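Sulfite reductase [ferredoxin] (Mycobacterium tuberculosis, PDB 1ZJ8) catalyses the six-electron reduction of sulfite to sulfide with electrons from reduced ferredoxin, using a siroheme and a [4Fe-4S] cluster. Local coordinates at residues A[256-261]-A[475-480]; A[352-357]-A[393-398]; A[419-424]-A[450-455]. All blocks are in the same frame, centred on the assembly; numbering follows the deposited sequence.

In the fold
Contact 1 lies nearest the middle of the molecule, its centre about 10 Å from that of the chain, whereas contacts 2 and 3 both sit about 22 Å out. Contact 1, partly buried, joins loops of the two 4Fe-4S domains at the siroheme, and both loops send hydrogen bonds to the cofactor. Contact 2, though farther out, is the fully buried one: a piece of antiparallel sheet in the second ferredoxin-like half domain, held by backbone hydrogen bonds. Contact 3, again partly buried, pairs two helices of the second 4Fe-4S domain through a salt bridge and a CH-pi contact. Contacts 2 and 3 follow one another along the chain, both inside the loop that contact 1 closes, and no two of the three touch.

Contact 1: A[256-261]-A[475-480]; sequences GGLSTN and PNSCAR. With SRM (siroheme), chain E.
The siroheme site brings together the loop 256-261 and the cluster-binding loop 475-480, one from each of the two 4Fe-4S domains. Between the protein segments the meeting is by van der Waals contact: CD1 of Leu-258 touches CG of Arg-480, the two side chains crossing at a slant, and the Leu-258 O atom rests against CB of Ser-477. Both loops also bond to the cofactor. The backbone N of Leu-258 donates to siroheme O2C (2.8 Å, N-H...O angle 154°), and OG of Ser-259, anti to its own N (chi1 -176°), reaches O2D weakly at 3.3 Å. Arg-480 NH1 makes a weak bond to O4C at 3.1 Å; the guanidinium is also held by the carbonyls of Pro-388 and Asp-140. Asn-476 packs its CB against ring carbon C2D of the siroheme. Cys-478 SG ligates an iron of the [4Fe-4S] cluster and stands 2.7 Å from the siroheme iron, long for a bond but consistent with the bridging axial thiolate of this family. Both loops thus hold peripheral carboxylates, 475-480 also supplies the sulfur that probably bridges the two metal centres, and the Arg-480 charge probably offsets that of a carboxylate.

Contact 2: A[352-357]-A[393-398]; sequences LNAVGV and VILDIP
Asn-353 and Ile-397 form an antiparallel hydrogen-bonded pair: Asn-353 N donates to Ile-397 O at 2.8 Å in a bent bond (135°), its donor above the carbonyl plane, and Ile-397 N returns a bond to Asn-353 O at 3.0 Å, in the carbonyl plane. The carboxamide of Asn-353 adds a third bond, ND2 to Ile-397 O at 3.0 Å. With CG beside the backbone N (chi1 -63°), the amide turns toward the Ile-397 carbonyl, ND2 lying on one side of its plane and the backbone N on the other. Farther along, Val-355 and Ile-394 exchange a second pair of bonds, Val-355 N to Ile-394 O at 3.1 Å and Ile-394 N to Val-355 O at 3.0 Å. Between the two pairs the register slips by one residue. Asp-396 and Ile-397 both face Asn-353, and Asp-396 has positive phi (61°), which identifies a G1 beta bulge.

Side chains fill in around this ladder. Leu-352 rests CD1 against CA of Asp-396 at 3.5 Å, while its CD2 lies alongside Pro-398. On one face CB of Ala-354 meets CD2 of Leu-395 at 3.8 Å; on the other, Val-355 CG2 and Ile-397 CG1 meet at 4.2 Å, both residues packed against Leu-402 of helix 399-411. In the next shell Arg-383 forms a salt bridge with Asp-396. Two donors on Ile-397 O, with Asp-399 OD1 as a second acceptor for ND2 that should limit rotation of the amide, therefore tie down the strand end just where the bulge interrupts regular pairing and the chain turns into helix 399-411.

Contact 3: A[419-424]-A[450-455]; sequences SHWRRN and PELERR
Glu-453 and Arg-422 meet with their flat groups almost coplanar, the guanidinium and carboxylate planes only 9° apart. NH1 of Arg-422 reaches OE2 of Glu-453 at 3.0 Å on the syn side of that oxygen, giving a salt bridge whose hydrogen bond is clearly bent. The arginine chain leaves with CG anti to its backbone N and bends at chi3, which brings NH1 round to the carboxylate. The same OE2 takes a second hydrogen bond from OG of Ser-419 at 2.8 Å, through its anti lone pair, away from OE1. Two donors thus hold one carboxylate oxygen, an arrangement that would probably favour the charged form of Glu-453. Ser-419 has a double role: as N-cap of helix 420-424 its OG accepts from Arg-422 N at 3.2 Å in a nearly straight bond. The capping hydroxyl therefore links the first turn of one helix to the acid on the other.

Beside this polar group, Trp-421 and Leu-452 cross at about a right angle. CB of Leu-452 sits over one face of the indole, displaced toward the rim, 4.1 Å from the centroid of the five-membered ring and 18° off its normal, a CH-pi contact. Leu-452 CD1 reaches the rim of the indole at CE3, 4.0 Å away.

The two short helical segments run roughly antiparallel, at 151°, with axes 9.1 Å apart. Helix 532-545 packs against both, through Val-540 on Trp-421 and Ile-536 on Leu-452, while strand 425-427, outermost in its mixed sheet within the chain, follows helix 420-424 in sequence.

Contact 1: A[256-261]-A[475-480]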
# COMPACT_ATOMS: atom_id res chain seq x y z
N GLY A 256 -4.72 12.78 -2.95
CA GLY A 256 -5.26 11.70 -2.10
C GLY A 256 -4.38 11.30 -0.94
O GLY A 256 -3.19 11.58 -0.95
N GLY A 257 -4.98 10.65 0.05
CA GLY A 257 -4.26 10.19 1.24
C GLY A 257 -5.20 9.86 2.38
O GLY A 257 -6.31 10.42 2.44
N LEU A 258 -4.80 8.94 3.25
CA LEU A 258 -5.59 8.61 4.45
C LEU A 258 -4.68 8.52 5.64
O LEU A 258 -4.01 7.51 5.82
CB LEU A 258 -6.22 7.22 4.39
CG LEU A 258 -6.84 6.57 3.18
CD1 LEU A 258 -6.65 5.08 3.34
CD2 LEU A 258 -8.32 6.90 3.07
N SER A 259 -4.67 9.49 6.52
CA SER A 259 -3.96 9.21 7.76
C SER A 259 -4.92 9.57 8.85
O SER A 259 -6.09 9.15 8.85
CB SER A 259 -2.62 9.95 7.82
OG SER A 259 -1.89 9.59 8.99
N THR A 260 -4.41 10.43 9.78
CA THR A 260 -5.28 11.03 10.75
C THR A 260 -6.29 11.90 10.03
O THR A 260 -7.38 12.08 10.54
CB THR A 260 -4.51 11.93 11.71
OG1 THR A 260 -4.00 13.05 10.99
CG2 THR A 260 -3.34 11.16 12.39
N ASN A 261 -5.95 12.43 8.86
CA ASN A 261 -6.85 13.36 8.14
C ASN A 261 -7.14 12.93 6.69
O ASN A 261 -6.49 13.40 5.77
CB ASN A 261 -6.29 14.78 8.20
CG ASN A 261 -7.38 15.82 8.27
OD1 ASN A 261 -8.34 15.79 7.49
ND2 ASN A 261 -7.26 16.75 9.21
N PRO A 475 -3.09 5.05 14.03
CA PRO A 475 -3.93 5.93 13.18
C PRO A 475 -3.39 6.27 11.77
O PRO A 475 -4.17 6.83 10.97
CB PRO A 475 -4.08 7.21 14.03
CG PRO A 475 -3.46 6.92 15.34
CD PRO A 475 -2.48 5.81 15.13
N ASN A 476 -2.13 5.94 11.50
CA ASN A 476 -1.51 6.16 10.16
C ASN A 476 -2.29 5.51 8.99
O ASN A 476 -2.17 5.96 7.87
CB ASN A 476 -0.03 5.70 10.14
CG ASN A 476 0.92 6.63 10.95
OD1 ASN A 476 0.78 7.85 10.94
ND2 ASN A 476 1.91 6.03 11.63
N SER A 477 -3.06 4.46 9.26
CA SER A 477 -3.99 3.86 8.29
C SER A 477 -3.31 3.17 7.08
O SER A 477 -3.81 3.26 5.96
CB SER A 477 -5.00 4.92 7.82
OG SER A 477 -6.25 4.35 7.50
N CYS A 478 -2.21 2.46 7.33
CA CYS A 478 -1.47 1.72 6.30
C CYS A 478 -2.26 0.62 5.63
O CYS A 478 -1.98 0.28 4.48
CB CYS A 478 -0.24 1.05 6.91
SG CYS A 478 1.08 2.19 7.46
N ALA A 479 -3.20 0.03 6.37
CA ALA A 479 -4.08 -1.01 5.85
C ALA A 479 -5.45 -0.42 5.61
O ALA A 479 -6.44 -1.14 5.63
CB ALA A 479 -4.15 -2.19 6.80
N ARG A 480 -5.50 0.90 5.38
CA ARG A 480 -6.71 1.57 4.89
C ARG A 480 -7.95 1.40 5.79
O ARG A 480 -8.90 0.72 5.43
CB ARG A 480 -6.97 1.13 3.43
CG ARG A 480 -6.19 1.98 2.37
CD ARG A 480 -5.10 1.24 1.60
NE ARG A 480 -5.66 0.43 0.52
CZ ARG A 480 -4.95 -0.23 -0.39
NH1 ARG A 480 -3.61 -0.18 -0.41
NH2 ARG A 480 -5.59 -0.95 -1.30
FE SRM E . 2.87 2.92 5.53
CHA SRM E . 4.73 4.43 7.97
CHB SRM E . 3.68 -0.07 6.78
CHC SRM E . 1.14 1.50 3.17
CHD SRM E . 0.53 5.46 5.74
NA SRM E . 4.14 2.30 6.94
C1A SRM E . 4.91 3.04 7.76
C2A SRM E . 5.99 2.27 8.44
CMA SRM E . 7.28 2.43 7.69
CDA SRM E . 6.10 2.58 9.91
CEA SRM E . 7.21 3.45 10.40
O3A SRM E . 7.27 4.62 10.01
O4A SRM E . 8.06 3.02 11.19
C3A SRM E . 5.46 0.88 8.30
CAA SRM E . 6.49 -0.16 8.03
CBA SRM E . 6.89 -0.62 9.40
CCA SRM E . 7.28 -2.07 9.38
O1A SRM E . 6.62 -2.86 8.69
O2A SRM E . 8.28 -2.42 10.05
C4A SRM E . 4.38 1.03 7.28
NB SRM E . 2.61 1.05 4.99
C1B SRM E . 3.03 -0.09 5.55
C2B SRM E . 2.75 -1.33 4.74
CMB SRM E . 3.86 -2.34 4.77
CDB SRM E . 1.53 -1.96 5.31
CEB SRM E . 1.04 -3.23 4.70
O3B SRM E . 1.07 -4.32 5.31
O4B SRM E . 0.61 -3.16 3.55
C3B SRM E . 2.47 -0.69 3.40
CAB SRM E . 3.74 -0.50 2.62
CBB SRM E . 3.49 -0.45 1.14
CCB SRM E . 4.73 -0.02 0.41
O1B SRM E . 5.42 -0.85 -0.18
O2B SRM E . 5.07 1.15 0.37
C4B SRM E . 2.05 0.68 3.84
NC SRM E . 1.15 3.31 4.74
C1C SRM E . 0.66 2.71 3.63
C2C SRM E . -0.58 3.20 3.24
CDC SRM E . -1.55 2.65 2.25
CEC SRM E . -1.46 2.97 0.81
O3C SRM E . -0.46 3.57 0.37
O4C SRM E . -2.43 2.62 0.12
C3C SRM E . -0.74 4.30 4.03
CAC SRM E . -1.98 5.12 3.89
CBC SRM E . -2.19 5.97 2.65
CCC SRM E . -1.39 7.25 2.79
O1C SRM E . -0.13 7.23 2.72
O2C SRM E . -2.04 8.30 3.00
C4C SRM E . 0.33 4.39 4.88
ND SRM E . 2.85 4.76 6.38
C1D SRM E . 1.73 5.50 6.48
C2D SRM E . 1.89 6.43 7.52
CAD SRM E . 1.18 7.77 7.54
CBD SRM E . 1.88 8.95 6.94
CCD SRM E . 1.23 10.30 6.78
O1D SRM E . 1.05 10.70 5.61
O2D SRM E . 0.88 10.98 7.79
C3D SRM E . 3.15 6.21 8.05
CDD SRM E . 3.93 7.22 8.86
CED SRM E . 4.64 8.40 8.24
O3D SRM E . 4.82 8.47 7.02
O4D SRM E . 5.07 9.33 8.93
C4D SRM E . 3.73 5.18 7.33

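Contact 2: A[352-357]-A[393-398]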
# COMPACT_ATOMS: atom_id res chain seq x y z
N LEU A 352 -4.50 -17.68 -22.48
CA LEU A 352 -4.16 -18.45 -21.29
C LEU A 352 -4.96 -17.98 -20.07
O LEU A 352 -5.99 -17.31 -20.22
CB LEU A 352 -2.65 -18.37 -21.03
CG LEU A 352 -1.77 -18.79 -22.21
CD1 LEU A 352 -0.28 -18.66 -21.86
CD2 LEU A 352 -2.14 -20.20 -22.68
N ASN A 353 -4.53 -18.34 -18.86
CA ASN A 353 -5.23 -17.95 -17.66
C ASN A 353 -4.38 -17.21 -16.67
O ASN A 353 -3.19 -17.45 -16.57
CB ASN A 353 -5.77 -19.17 -16.93
CG ASN A 353 -6.79 -19.92 -17.73
OD1 ASN A 353 -7.98 -19.56 -17.76
ND2 ASN A 353 -6.32 -20.98 -18.40
N ALA A 354 -5.02 -16.33 -15.92
CA ALA A 354 -4.44 -15.77 -14.70
C ALA A 354 -5.12 -16.35 -13.46
O ALA A 354 -6.35 -16.47 -13.40
CB ALA A 354 -4.60 -14.24 -14.69
N VAL A 355 -4.34 -16.65 -12.44
CA VAL A 355 -4.83 -17.25 -11.20
C VAL A 355 -4.39 -16.36 -10.04
O VAL A 355 -3.20 -16.15 -9.84
CB VAL A 355 -4.21 -18.67 -11.04
CG1 VAL A 355 -4.55 -19.30 -9.70
CG2 VAL A 355 -4.66 -19.55 -12.19
N GLY A 356 -5.35 -15.80 -9.30
CA GLY A 356 -5.01 -14.98 -8.12
C GLY A 356 -5.20 -15.76 -6.83
O GLY A 356 -6.19 -16.48 -6.66
N VAL A 357 -4.25 -15.62 -5.91
CA VAL A 357 -4.32 -16.35 -4.65
C VAL A 357 -4.29 -15.41 -3.48
O VAL A 357 -3.74 -14.31 -3.56
CB VAL A 357 -3.17 -17.35 -4.45
CG1 VAL A 357 -3.37 -18.56 -5.32
CG2 VAL A 357 -1.81 -16.71 -4.72
N VAL A 393 -0.89 -12.74 -8.09
CA VAL A 393 -1.44 -13.42 -9.25
C VAL A 393 -0.36 -13.84 -10.24
O VAL A 393 0.55 -13.08 -10.53
CB VAL A 393 -2.61 -12.61 -9.90
CG1 VAL A 393 -2.70 -11.22 -9.32
CG2 VAL A 393 -2.53 -12.60 -11.41
N ILE A 394 -0.50 -15.08 -10.73
CA ILE A 394 0.40 -15.68 -11.73
C ILE A 394 -0.24 -15.66 -13.11
O ILE A 394 -1.36 -16.13 -13.26
CB ILE A 394 0.63 -17.20 -11.45
CG1 ILE A 394 0.79 -17.51 -9.96
CG2 ILE A 394 1.84 -17.71 -12.22
CD1 ILE A 394 2.06 -17.00 -9.36
N LEU A 395 0.46 -15.18 -14.14
CA LEU A 395 -0.08 -15.16 -15.50
C LEU A 395 0.38 -16.34 -16.37
O LEU A 395 1.26 -17.11 -15.99
CB LEU A 395 0.31 -13.85 -16.17
CG LEU A 395 0.15 -12.57 -15.37
CD1 LEU A 395 0.53 -11.41 -16.24
CD2 LEU A 395 -1.26 -12.43 -14.89
N ASP A 396 -0.23 -16.46 -17.55
CA ASP A 396 0.19 -17.41 -18.58
C ASP A 396 0.12 -18.86 -18.13
O ASP A 396 1.03 -19.64 -18.41
CB ASP A 396 1.61 -17.10 -19.04
CG ASP A 396 1.88 -15.60 -19.17
OD1 ASP A 396 0.92 -14.81 -19.14
OD2 ASP A 396 3.07 -15.23 -19.29
N ILE A 397 -0.95 -19.21 -17.42
CA ILE A 397 -1.24 -20.60 -17.06
C ILE A 397 -2.14 -21.19 -18.15
O ILE A 397 -3.30 -20.78 -18.30
CB ILE A 397 -1.97 -20.73 -15.65
CG1 ILE A 397 -1.25 -19.95 -14.54
CG2 ILE A 397 -2.11 -22.18 -15.22
CD1 ILE A 397 0.25 -20.20 -14.46
N PRO A 398 -1.61 -22.16 -18.93
CA PRO A 398 -2.48 -22.85 -19.88
C PRO A 398 -3.48 -23.80 -19.20
O PRO A 398 -3.22 -24.30 -18.11
CB PRO A 398 -1.51 -23.62 -20.78
CG PRO A 398 -0.31 -23.83 -19.94
CD PRO A 398 -0.23 -22.65 -19.00

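Contact 3: A[419-424]-A[450-455]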
# COMPACT_ATOMS: atom_id res chain seq x y z
N SER A 419 -12.37 -18.21 1.40
CA SER A 419 -13.58 -17.70 2.03
C SER A 419 -13.57 -16.18 1.92
O SER A 419 -12.51 -15.57 1.73
CB SER A 419 -13.64 -18.12 3.50
OG SER A 419 -12.76 -17.34 4.31
N HIS A 420 -14.76 -15.59 2.03
CA HIS A 420 -14.95 -14.13 2.07
C HIS A 420 -13.92 -13.47 2.95
O HIS A 420 -13.25 -12.50 2.56
CB HIS A 420 -16.32 -13.81 2.70
CG HIS A 420 -17.47 -14.20 1.84
ND1 HIS A 420 -18.00 -13.35 0.89
CD2 HIS A 420 -18.15 -15.36 1.74
CE1 HIS A 420 -18.98 -13.97 0.25
NE2 HIS A 420 -19.09 -15.20 0.75
N TRP A 421 -13.83 -14.02 4.15
CA TRP A 421 -13.02 -13.49 5.25
C TRP A 421 -11.57 -13.46 4.92
O TRP A 421 -10.92 -12.44 5.08
CB TRP A 421 -13.23 -14.33 6.51
CG TRP A 421 -14.65 -14.35 6.85
CD1 TRP A 421 -15.50 -15.42 6.79
CD2 TRP A 421 -15.44 -13.22 7.19
NE1 TRP A 421 -16.77 -15.01 7.11
CE2 TRP A 421 -16.76 -13.67 7.36
CE3 TRP A 421 -15.15 -11.85 7.36
CZ2 TRP A 421 -17.80 -12.81 7.69
CZ3 TRP A 421 -16.17 -11.00 7.72
CH2 TRP A 421 -17.48 -11.49 7.88
N ARG A 422 -11.04 -14.59 4.46
CA ARG A 422 -9.63 -14.64 4.07
C ARG A 422 -9.34 -13.75 2.87
O ARG A 422 -8.28 -13.17 2.75
CB ARG A 422 -9.26 -16.07 3.72
CG ARG A 422 -7.80 -16.30 3.49
CD ARG A 422 -7.64 -17.61 2.74
NE ARG A 422 -6.56 -18.42 3.27
CZ ARG A 422 -6.60 -19.07 4.43
NH1 ARG A 422 -7.68 -19.04 5.23
NH2 ARG A 422 -5.53 -19.78 4.78
N ARG A 423 -10.31 -13.70 1.98
CA ARG A 423 -10.19 -12.94 0.77
C ARG A 423 -10.14 -11.47 1.03
O ARG A 423 -9.31 -10.77 0.47
CB ARG A 423 -11.41 -13.22 -0.10
CG ARG A 423 -11.43 -12.33 -1.30
CD ARG A 423 -12.21 -12.94 -2.35
NE ARG A 423 -12.22 -12.11 -3.53
CZ ARG A 423 -12.84 -12.45 -4.65
NH1 ARG A 423 -13.54 -13.58 -4.71
NH2 ARG A 423 -12.80 -11.65 -5.69
N ASN A 424 -11.04 -11.00 1.88
CA ASN A 424 -11.29 -9.57 1.99
C ASN A 424 -10.66 -8.86 3.19
O ASN A 424 -10.93 -7.69 3.41
CB ASN A 424 -12.80 -9.33 1.98
CG ASN A 424 -13.42 -9.72 0.68
OD1 ASN A 424 -12.96 -9.31 -0.36
ND2 ASN A 424 -14.46 -10.54 0.72
N PRO A 450 -9.35 -17.80 10.21
CA PRO A 450 -9.90 -19.13 10.57
C PRO A 450 -11.05 -19.10 11.57
O PRO A 450 -12.08 -19.76 11.34
CB PRO A 450 -8.72 -19.83 11.24
CG PRO A 450 -7.50 -19.12 10.82
CD PRO A 450 -7.88 -17.74 10.37
N GLU A 451 -10.88 -18.35 12.66
CA GLU A 451 -11.98 -18.18 13.63
C GLU A 451 -13.27 -17.76 12.93
O GLU A 451 -14.26 -18.48 13.00
CB GLU A 451 -11.65 -17.15 14.72
CG GLU A 451 -12.68 -17.17 15.86
CD GLU A 451 -12.44 -16.11 16.92
OE1 GLU A 451 -11.28 -15.68 17.12
OE2 GLU A 451 -13.44 -15.70 17.56
N LEU A 452 -13.21 -16.63 12.21
CA LEU A 452 -14.33 -16.11 11.44
C LEU A 452 -14.87 -17.14 10.45
O LEU A 452 -16.09 -17.32 10.34
CB LEU A 452 -13.89 -14.85 10.68
CG LEU A 452 -13.56 -13.64 11.57
CD1 LEU A 452 -13.05 -12.45 10.76
CD2 LEU A 452 -14.77 -13.23 12.41
N GLU A 453 -13.97 -17.82 9.75
CA GLU A 453 -14.34 -18.83 8.78
C GLU A 453 -15.25 -19.91 9.37
O GLU A 453 -16.30 -20.19 8.82
CB GLU A 453 -13.08 -19.46 8.19
CG GLU A 453 -12.54 -18.73 6.97
CD GLU A 453 -11.18 -19.25 6.52
OE1 GLU A 453 -10.66 -20.15 7.23
OE2 GLU A 453 -10.64 -18.75 5.48
N ARG A 454 -14.85 -20.48 10.49
CA ARG A 454 -15.64 -21.56 11.13
C ARG A 454 -16.79 -21.01 12.00
O ARG A 454 -17.87 -21.59 12.05
CB ARG A 454 -14.73 -22.48 11.97
CG ARG A 454 -14.07 -21.83 13.21
CD ARG A 454 -13.03 -22.72 13.90
NE ARG A 454 -12.29 -21.92 14.87
CZ ARG A 454 -11.05 -21.44 14.72
NH1 ARG A 454 -10.33 -21.71 13.63
NH2 ARG A 454 -10.52 -20.68 15.67
N ARG A 455 -16.54 -19.89 12.66
CA ARG A 455 -17.54 -19.29 13.54
C ARG A 455 -18.81 -18.77 12.82
O ARG A 455 -19.87 -18.69 13.41
CB ARG A 455 -16.92 -18.14 14.33
CG ARG A 455 -17.24 -18.19 15.78
CD ARG A 455 -17.81 -16.90 16.27
NE ARG A 455 -16.85 -16.20 17.09
CZ ARG A 455 -17.16 -15.52 18.18
NH1 ARG A 455 -18.42 -15.45 18.59
NH2 ARG A 455 -16.21 -14.92 18.86